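Local coordinates for protein pyruvate kinase (Pseudomonas aeruginosa, PDB 6QXL) that probably catalyses the last step of glycolysis, transfer of the phosphoryl group of phosphoenolpyruvate to ADP, giving pyruvate and ATP, at residues A[361-372]-A[392-402]; A[230-238]-A[266-274]. All blocks are in the same frame, centred on the assembly; numbering follows the deposited sequence.

Contact 1 (A[361-372]-A[392-402])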
loop_
_atom_site.group_PDB
_atom_site.type_symbol
_atom_site.label_atom_id
_atom_site.label_comp_id
_atom_site.label_asym_id
_atom_site.label_seq_id
_atom_site.Cartn_x
_atom_site.Cartn_y
_atom_site.Cartn_z
ATOM N N GLU A 361 4.366 23.427 -12.915
ATOM C CA GLU A 361 4.587 22.116 -12.300
ATOM C C GLU A 361 3.296 21.283 -12.358
ATOM O O GLU A 361 3.324 20.127 -12.775
ATOM C CB GLU A 361 5.075 22.267 -10.855
ATOM C CG GLU A 361 5.782 21.043 -10.257
ATOM C CD GLU A 361 6.196 21.185 -8.829
ATOM O OE1 GLU A 361 6.452 22.338 -8.401
ATOM O OE2 GLU A 361 6.326 20.121 -8.160
ATOM N N SER A 362 2.176 21.897 -11.985
ATOM C CA SER A 362 0.895 21.188 -11.941
ATOM C C SER A 362 0.423 20.655 -13.280
ATOM O O SER A 362 -0.094 19.537 -13.345
ATOM C CB SER A 362 -0.197 22.064 -11.333
ATOM O OG SER A 362 0.012 22.159 -9.936
ATOM N N ILE A 363 0.613 21.432 -14.333
ATOM C CA ILE A 363 0.206 20.988 -15.655
ATOM C C ILE A 363 1.091 19.847 -16.126
ATOM O O ILE A 363 0.609 18.901 -16.766
ATOM C CB ILE A 363 0.261 22.141 -16.694
ATOM C CG1 ILE A 363 -0.695 23.278 -16.316
ATOM C CG2 ILE A 363 -0.082 21.631 -18.088
ATOM C CD1 ILE A 363 -2.158 22.944 -16.560
ATOM N N ALA A 364 2.382 19.929 -15.828
ATOM C CA ALA A 364 3.283 18.831 -16.183
ATOM C C ALA A 364 2.844 17.541 -15.495
ATOM O O ALA A 364 2.624 16.513 -16.156
ATOM C CB ALA A 364 4.712 19.160 -15.815
ATOM N N LEU A 365 2.650 17.616 -14.179
ATOM C CA LEU A 365 2.244 16.428 -13.430
ATOM C C LEU A 365 0.898 15.905 -13.898
ATOM O O LEU A 365 0.720 14.695 -14.051
ATOM C CB LEU A 365 2.237 16.703 -11.944
ATOM C CG LEU A 365 3.651 17.024 -11.439
ATOM C CD1 LEU A 365 3.690 17.412 -9.991
ATOM C CD2 LEU A 365 4.612 15.852 -11.689
ATOM N N ALA A 366 -0.032 16.821 -14.177
ATOM C CA ALA A 366 -1.356 16.421 -14.616
ATOM C C ALA A 366 -1.321 15.710 -15.959
ATOM O O ALA A 366 -2.127 14.811 -16.211
ATOM C CB ALA A 366 -2.267 17.631 -14.678
ATOM N N SER A 367 -0.380 16.099 -16.815
ATOM C CA SER A 367 -0.235 15.467 -18.119
ATOM C C SER A 367 0.320 14.066 -17.993
ATOM O O SER A 367 -0.142 13.147 -18.680
ATOM C CB SER A 367 0.677 16.295 -19.028
ATOM O OG SER A 367 0.227 17.627 -19.135
ATOM N N MET A 368 1.318 13.892 -17.128
ATOM C CA MET A 368 1.863 12.541 -16.926
ATOM C C MET A 368 0.818 11.612 -16.332
ATOM O O MET A 368 0.667 10.472 -16.796
ATOM C CB MET A 368 3.112 12.577 -16.076
ATOM C CG MET A 368 4.242 13.365 -16.722
ATOM S SD MET A 368 4.552 12.945 -18.449
ATOM C CE MET A 368 5.284 11.325 -18.292
ATOM N N TYR A 369 0.054 12.113 -15.353
ATOM C CA TYR A 369 -1.092 11.363 -14.841
ATOM C C TYR A 369 -2.052 10.982 -15.958
ATOM O O TYR A 369 -2.431 9.823 -16.092
ATOM C CB TYR A 369 -1.820 12.167 -13.788
ATOM C CG TYR A 369 -3.138 11.589 -13.336
ATOM C CD1 TYR A 369 -3.181 10.577 -12.374
ATOM C CD2 TYR A 369 -4.341 12.075 -13.844
ATOM C CE1 TYR A 369 -4.391 10.076 -11.938
ATOM C CE2 TYR A 369 -5.553 11.591 -13.371
ATOM C CZ TYR A 369 -5.571 10.602 -12.419
ATOM O OH TYR A 369 -6.776 10.132 -11.966
ATOM N N THR A 370 -2.433 11.948 -16.775
ATOM C CA THR A 370 -3.392 11.671 -17.827
ATOM C C THR A 370 -2.849 10.653 -18.824
ATOM O O THR A 370 -3.536 9.698 -19.184
ATOM C CB THR A 370 -3.791 12.964 -18.546
ATOM O OG1 THR A 370 -4.338 13.865 -17.587
ATOM C CG2 THR A 370 -4.814 12.693 -19.611
ATOM N N ALA A 371 -1.611 10.852 -19.262
ATOM C CA ALA A 371 -1.003 9.968 -20.266
ATOM C C ALA A 371 -0.831 8.547 -19.755
ATOM O O ALA A 371 -1.073 7.586 -20.486
ATOM C CB ALA A 371 0.324 10.519 -20.736
ATOM N N ASN A 372 -0.437 8.410 -18.497
ATOM C CA ASN A 372 -0.273 7.077 -17.925
ATOM C C ASN A 372 -1.567 6.319 -17.748
ATOM O O ASN A 372 -1.515 5.124 -17.560
ATOM C CB ASN A 372 0.479 7.133 -16.579
ATOM C CG ASN A 372 1.993 7.138 -16.764
ATOM O OD1 ASN A 372 2.519 7.224 -17.871
ATOM N ND2 ASN A 372 2.689 7.053 -15.672
ATOM N N ILE A 392 9.992 18.701 -15.786
ATOM C CA ILE A 392 9.083 18.222 -14.759
ATOM C C ILE A 392 8.358 16.973 -15.259
ATOM O O ILE A 392 8.297 15.962 -14.564
ATOM C CB ILE A 392 8.078 19.282 -14.359
ATOM C CG1 ILE A 392 8.766 20.575 -13.898
ATOM C CG2 ILE A 392 7.148 18.768 -13.266
ATOM C CD1 ILE A 392 9.771 20.432 -12.791
ATOM N N MET A 393 7.856 17.002 -16.478
ATOM C CA MET A 393 7.172 15.824 -17.002
ATOM C C MET A 393 8.047 14.575 -16.866
ATOM O O MET A 393 7.569 13.522 -16.449
ATOM C CB MET A 393 6.769 16.008 -18.461
ATOM C CG MET A 393 5.741 17.103 -18.701
ATOM S SD MET A 393 5.324 17.182 -20.441
ATOM C CE MET A 393 4.018 18.393 -20.414
ATOM N N SER A 394 9.336 14.714 -17.166
ATOM C CA SER A 394 10.218 13.562 -17.255
ATOM C C SER A 394 10.719 13.059 -15.896
ATOM O O SER A 394 11.362 12.022 -15.839
ATOM C CB SER A 394 11.381 13.881 -18.189
ATOM O OG SER A 394 12.127 14.973 -17.714
ATOM N N ARG A 395 10.406 13.777 -14.813
ATOM C CA ARG A 395 10.612 13.240 -13.469
ATOM C C ARG A 395 9.643 12.118 -13.104
ATOM O O ARG A 395 9.858 11.436 -12.135
ATOM C CB ARG A 395 10.478 14.315 -12.398
ATOM C CG ARG A 395 11.332 15.560 -12.532
ATOM C CD ARG A 395 12.787 15.286 -12.760
ATOM N NE ARG A 395 13.031 14.925 -14.157
ATOM C CZ ARG A 395 14.130 14.339 -14.596
ATOM N NH1 ARG A 395 15.115 14.024 -13.754
ATOM N NH2 ARG A 395 14.219 14.035 -15.880
ATOM N N ILE A 396 8.585 11.926 -13.873
ATOM C CA ILE A 396 7.558 10.951 -13.548
ATOM C C ILE A 396 7.764 9.713 -14.390
ATOM O O ILE A 396 7.936 9.798 -15.600
ATOM C CB ILE A 396 6.159 11.549 -13.825
ATOM C CG1 ILE A 396 5.943 12.815 -13.008
ATOM C CG2 ILE A 396 5.070 10.562 -13.525
ATOM C CD1 ILE A 396 6.111 12.611 -11.530
ATOM N N ARG A 397 7.714 8.554 -13.754
ATOM C CA ARG A 397 7.898 7.316 -14.489
ATOM C C ARG A 397 6.810 7.187 -15.519
ATOM O O ARG A 397 5.640 7.363 -15.199
ATOM C CB ARG A 397 7.861 6.104 -13.577
ATOM C CG ARG A 397 9.087 5.927 -12.692
ATOM C CD ARG A 397 8.829 4.844 -11.645
ATOM N NE ARG A 397 9.955 3.893 -11.575
ATOM C CZ ARG A 397 10.997 4.034 -10.787
ATOM N NH1 ARG A 397 11.102 5.061 -9.943
ATOM N NH2 ARG A 397 11.963 3.151 -10.850
ATOM N N SER A 398 7.196 6.887 -16.751
ATOM C CA SER A 398 6.256 6.666 -17.828
ATOM C C SER A 398 6.969 6.033 -19.002
ATOM O O SER A 398 8.189 6.022 -19.062
ATOM C CB SER A 398 5.652 8.011 -18.271
ATOM O OG SER A 398 4.813 7.855 -19.411
ATOM N N SER A 399 6.213 5.508 -19.949
ATOM C CA SER A 399 6.791 5.147 -21.243
ATOM C C SER A 399 6.256 5.992 -22.418
ATOM O O SER A 399 6.562 5.701 -23.567
ATOM C CB SER A 399 6.554 3.665 -21.496
ATOM O OG SER A 399 5.186 3.400 -21.522
ATOM N N VAL A 400 5.496 7.049 -22.131
ATOM C CA VAL A 400 4.950 7.894 -23.183
ATOM C C VAL A 400 6.028 8.862 -23.689
ATOM O O VAL A 400 6.715 9.485 -22.880
ATOM C CB VAL A 400 3.734 8.700 -22.683
ATOM C CG1 VAL A 400 4.134 9.876 -21.766
ATOM C CG2 VAL A 400 2.951 9.246 -23.878
ATOM N N PRO A 401 6.188 9.000 -25.015
ATOM C CA PRO A 401 7.164 9.972 -25.534
ATOM C C PRO A 401 6.824 11.409 -25.215
ATOM O O PRO A 401 5.694 11.839 -25.430
ATOM C CB PRO A 401 7.102 9.746 -27.035
ATOM C CG PRO A 401 6.534 8.386 -27.221
ATOM C CD PRO A 401 5.634 8.141 -26.073
ATOM N N ILE A 402 7.789 12.129 -24.667
ATOM C CA ILE A 402 7.661 13.546 -24.379
ATOM C C ILE A 402 8.440 14.338 -25.430
ATOM O O ILE A 402 9.657 14.200 -25.558
ATOM C CB ILE A 402 8.229 13.855 -22.989
ATOM C CG1 ILE A 402 7.482 13.037 -21.934
ATOM C CG2 ILE A 402 8.162 15.356 -22.702
ATOM C CD1 ILE A 402 8.076 13.103 -20.550
HETATM O O HOH W 1 3.251 4.858 -19.882
#

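Contact 2 (A[230-238]-A[266-274])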
loop_
_atom_site.group_PDB
_atom_site.type_symbol
_atom_site.label_atom_id
_atom_site.label_comp_id
_atom_site.label_asym_id
_atom_site.label_seq_id
_atom_site.Cartn_x
_atom_site.Cartn_y
_atom_site.Cartn_z
ATOM N N ASP A 230 24.929 13.374 5.013
ATOM C CA ASP A 230 23.568 13.298 5.481
ATOM C C ASP A 230 22.655 13.917 4.441
ATOM O O ASP A 230 23.109 14.529 3.470
ATOM C CB ASP A 230 23.406 14.057 6.821
ATOM C CG ASP A 230 23.859 15.511 6.728
ATOM O OD1 ASP A 230 25.088 15.705 6.671
ATOM O OD2 ASP A 230 23.086 16.483 6.577
ATOM N N ASP A 231 21.352 13.755 4.650
ATOM C CA ASP A 231 20.373 14.219 3.659
ATOM C C ASP A 231 20.425 15.719 3.412
ATOM O O ASP A 231 20.261 16.157 2.281
ATOM C CB ASP A 231 18.966 13.771 4.033
ATOM C CG ASP A 231 18.754 12.250 3.809
ATOM O OD1 ASP A 231 19.711 11.520 3.455
ATOM O OD2 ASP A 231 17.640 11.749 3.999
ATOM N N ASP A 232 20.677 16.518 4.465
ATOM C CA ASP A 232 20.752 17.977 4.275
ATOM C C ASP A 232 21.915 18.384 3.409
ATOM O O ASP A 232 21.764 19.214 2.526
ATOM C CB ASP A 232 20.760 18.714 5.615
ATOM C CG ASP A 232 19.358 18.758 6.258
ATOM O OD1 ASP A 232 18.409 18.125 5.729
ATOM O OD2 ASP A 232 19.200 19.453 7.283
ATOM N N ALA A 233 23.071 17.783 3.638
ATOM C CA ALA A 233 24.245 18.044 2.793
ATOM C C ALA A 233 23.926 17.747 1.317
ATOM O O ALA A 233 24.110 18.592 0.446
ATOM C CB ALA A 233 25.420 17.229 3.277
ATOM N N LEU A 234 23.414 16.554 1.058
ATOM C CA LEU A 234 23.122 16.129 -0.302
ATOM C C LEU A 234 22.030 16.985 -0.933
ATOM O O LEU A 234 22.209 17.507 -2.026
ATOM C CB LEU A 234 22.707 14.659 -0.299
ATOM C CG LEU A 234 22.330 14.066 -1.649
ATOM C CD1 LEU A 234 23.523 14.050 -2.587
ATOM C CD2 LEU A 234 21.764 12.691 -1.483
ATOM N N ASP A 235 20.911 17.132 -0.243
ATOM C CA ASP A 235 19.779 17.895 -0.787
ATOM C C ASP A 235 20.139 19.365 -1.033
ATOM O O ASP A 235 19.679 19.975 -2.004
ATOM C CB ASP A 235 18.538 17.774 0.119
ATOM C CG ASP A 235 17.844 16.404 0.017
ATOM O OD1 ASP A 235 18.417 15.469 -0.576
ATOM O OD2 ASP A 235 16.715 16.243 0.539
ATOM N N GLY A 236 20.988 19.923 -0.174
ATOM C CA GLY A 236 21.466 21.285 -0.367
ATOM C C GLY A 236 22.235 21.424 -1.656
ATOM O O GLY A 236 22.003 22.337 -2.446
ATOM N N LEU A 237 23.144 20.488 -1.871
ATOM C CA LEU A 237 23.949 20.475 -3.084
ATOM C C LEU A 237 23.107 20.249 -4.324
ATOM O O LEU A 237 23.318 20.886 -5.348
ATOM C CB LEU A 237 25.013 19.404 -2.937
ATOM C CG LEU A 237 26.151 19.296 -3.919
ATOM C CD1 LEU A 237 26.734 20.657 -4.251
ATOM C CD2 LEU A 237 27.189 18.406 -3.237
ATOM N N ILE A 238 22.129 19.368 -4.229
ATOM C CA ILE A 238 21.234 19.098 -5.357
ATOM C C ILE A 238 20.418 20.343 -5.709
ATOM O O ILE A 238 20.269 20.682 -6.877
ATOM C CB ILE A 238 20.307 17.907 -5.053
ATOM C CG1 ILE A 238 21.102 16.611 -5.065
ATOM C CG2 ILE A 238 19.175 17.819 -6.061
ATOM C CD1 ILE A 238 20.334 15.372 -4.687
ATOM N N LYS A 266 20.083 6.599 -3.646
ATOM C CA LYS A 266 19.620 7.777 -2.948
ATOM C C LYS A 266 19.790 9.030 -3.792
ATOM O O LYS A 266 18.855 9.824 -3.936
ATOM C CB LYS A 266 20.337 7.928 -1.593
ATOM C CG LYS A 266 19.815 9.096 -0.744
ATOM C CD LYS A 266 19.556 8.754 0.768
ATOM C CE LYS A 266 20.753 8.738 1.685
ATOM N NZ LYS A 266 20.170 8.701 3.039
ATOM N N ILE A 267 20.964 9.182 -4.397
ATOM C CA ILE A 267 21.240 10.368 -5.194
ATOM C C ILE A 267 20.222 10.491 -6.337
ATOM O O ILE A 267 19.662 11.554 -6.558
ATOM C CB ILE A 267 22.664 10.339 -5.756
ATOM C CG1 ILE A 267 23.702 10.455 -4.644
ATOM C CG2 ILE A 267 22.861 11.471 -6.753
ATOM C CD1 ILE A 267 25.083 9.986 -5.052
ATOM N N ILE A 268 19.984 9.400 -7.055
ATOM C CA ILE A 268 19.062 9.439 -8.175
ATOM C C ILE A 268 17.680 9.852 -7.695
ATOM O O ILE A 268 17.057 10.748 -8.268
ATOM C CB ILE A 268 19.011 8.083 -8.888
ATOM C CG1 ILE A 268 20.313 7.847 -9.627
ATOM C CG2 ILE A 268 17.836 8.018 -9.845
ATOM C CD1 ILE A 268 20.525 6.410 -10.049
ATOM N N LEU A 269 17.208 9.218 -6.631
ATOM C CA LEU A 269 15.881 9.506 -6.117
ATOM C C LEU A 269 15.762 10.951 -5.619
ATOM O O LEU A 269 14.819 11.659 -5.964
ATOM C CB LEU A 269 15.530 8.533 -5.011
ATOM C CG LEU A 269 14.140 8.708 -4.387
ATOM C CD1 LEU A 269 13.024 8.296 -5.369
ATOM C CD2 LEU A 269 14.058 7.929 -3.085
ATOM N N HIS A 270 16.723 11.403 -4.823
ATOM C CA HIS A 270 16.649 12.765 -4.307
ATOM C C HIS A 270 16.749 13.790 -5.426
ATOM O O HIS A 270 16.066 14.810 -5.398
ATOM C CB HIS A 270 17.698 13.006 -3.228
ATOM C CG HIS A 270 17.367 12.358 -1.916
ATOM N ND1 HIS A 270 17.727 12.896 -0.708
ATOM C CD2 HIS A 270 16.683 11.220 -1.632
ATOM C CE1 HIS A 270 17.318 12.103 0.266
ATOM N NE2 HIS A 270 16.681 11.078 -0.270
ATOM N N ALA A 271 17.560 13.509 -6.436
ATOM C CA ALA A 271 17.630 14.388 -7.599
ATOM C C ALA A 271 16.265 14.528 -8.251
ATOM O O ALA A 271 15.776 15.651 -8.455
ATOM C CB ALA A 271 18.653 13.884 -8.594
ATOM N N ARG A 272 15.628 13.402 -8.548
ATOM C CA ARG A 272 14.325 13.440 -9.205
ATOM C C ARG A 272 13.284 14.155 -8.340
ATOM O O ARG A 272 12.480 14.932 -8.844
ATOM C CB ARG A 272 13.850 12.032 -9.569
ATOM C CG ARG A 272 14.705 11.334 -10.601
ATOM C CD ARG A 272 14.368 9.869 -10.797
ATOM N NE ARG A 272 13.004 9.698 -11.217
ATOM C CZ ARG A 272 12.059 8.984 -10.599
ATOM N NH1 ARG A 272 12.335 8.250 -9.521
ATOM N NH2 ARG A 272 10.824 8.976 -11.107
ATOM N N ARG A 273 13.305 13.917 -7.040
ATOM C CA ARG A 273 12.350 14.575 -6.152
ATOM C C ARG A 273 12.489 16.085 -6.168
ATOM O O ARG A 273 11.478 16.784 -6.098
ATOM C CB ARG A 273 12.514 14.108 -4.731
ATOM C CG ARG A 273 11.966 12.762 -4.526
ATOM C CD ARG A 273 12.001 12.476 -3.059
ATOM N NE ARG A 273 11.408 11.171 -2.891
ATOM C CZ ARG A 273 11.570 10.391 -1.839
ATOM N NH1 ARG A 273 12.355 10.762 -0.818
ATOM N NH2 ARG A 273 10.992 9.193 -1.862
ATOM N N ASN A 274 13.720 16.569 -6.286
ATOM C CA ASN A 274 13.962 18.001 -6.398
ATOM C C ASN A 274 13.945 18.513 -7.846
ATOM O O ASN A 274 14.425 19.599 -8.112
ATOM C CB ASN A 274 15.285 18.367 -5.733
ATOM C CG ASN A 274 15.247 18.181 -4.251
ATOM O OD1 ASN A 274 14.751 19.048 -3.536
ATOM N ND2 ASN A 274 15.765 17.056 -3.783
#

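Contact 1 (A[361-372]-A[392-402])
Met368, on helix 359-373 of the C-terminal alpha/beta domain of pyruvate kinase, lies across Met393 of helix 388-394 at about a right angle. Bends at chi2 (-48°) and chi3 (-71°) turn the Met368 chain toward the C-terminal end of its helix, with SD over Met393 CB at 3.8 Å and the methyl CE among Ser398, Val400 and Ile402, residues that lead into strand 402-406. Met393 is extended instead; its CG packs on Ala364 CB at 3.7 Å and its CE ends beside Ser367. The small Ala364 lets the backbones come close, and its CB also meets Ile392 CG2 at 3.5 Å. Leu365 crosses Ile396 nearly perpendicularly, and one branch, CD2, touches both CG1 and CD1 of the isoleucine. Strand 377-383 completes this core through Ile380, which packs on both methionines, while Tyr369 of the same helix stacks on Tyr369 of a neighbouring subunit. At the far end of the helix the Asn372 amide uses both its ends: ND2 donates to Arg397 O at 3.0 Å, almost in the amide plane, and OD1 accepts from Ser398 OG at 2.8 Å. That same OG accepts from Val400 N at 2.9 Å, closing an ST turn.

Contact 2 (A[230-238]-A[266-274])
His270 and Asp235 join helices 260-273 and 231-239 by a histidine-carboxylate hydrogen bond: His270 ND1 donates to the syn lone pair of Asp235 OD1 at 2.7 Å, with the carboxylate turned 61° from the ring plane. A salt bridge lies one helical turn earlier on both helices, where Lys266 NZ meets the syn lone pair of Asp231 OD1 at 2.9 Å. The Lys266 chain bends at chi2 and chi3 to get there, and its CG sits over one face of the His270 ring, toward the rim. Asp231 OD2 faces the ring edge at CE1; the two carboxylates might favour a protonated ring, though Lys266 and, more weakly, Arg239 would offset this. Apolar contacts fill the inner side. Leu234 CD1 touches Ile267 CG1 at 4.1 Å, and Ile238 sets CD1 against His270 CB and CG2 against Asn274 CB, at 3.8 and 3.9 Å. The His270 side chain is a knob in a hole formed by Asp231, Leu234, Asp235 and Ile238. The axes of segments 231-238 and 266-273 cross at -52° and approach to 10.0 Å; both helices pack on strand 243-247, as the outer helices before and after one strand do in a TIM barrel.

The two contacts belong to different domains and have no helix or strand in common. Contact 1 is buried in the C-terminal alpha/beta domain, next to a subunit interface; methionine and aliphatic packing dominates it, and its polar bonds are uncharged, gathered at one end of the helix. Contact 2 joins two outer helices of the barrel, apolar on the side toward strand 243-247 and charged along its outer rim, where no other chain touches it. The centres of contact 1 and contact 2 are about 21 Å apart. They nevertheless meet at the domain junction: Arg272 NH2 of contact 2 reaches Arg395 O of contact 1 in a weak hydrogen bond, beside the like-charged Arg397.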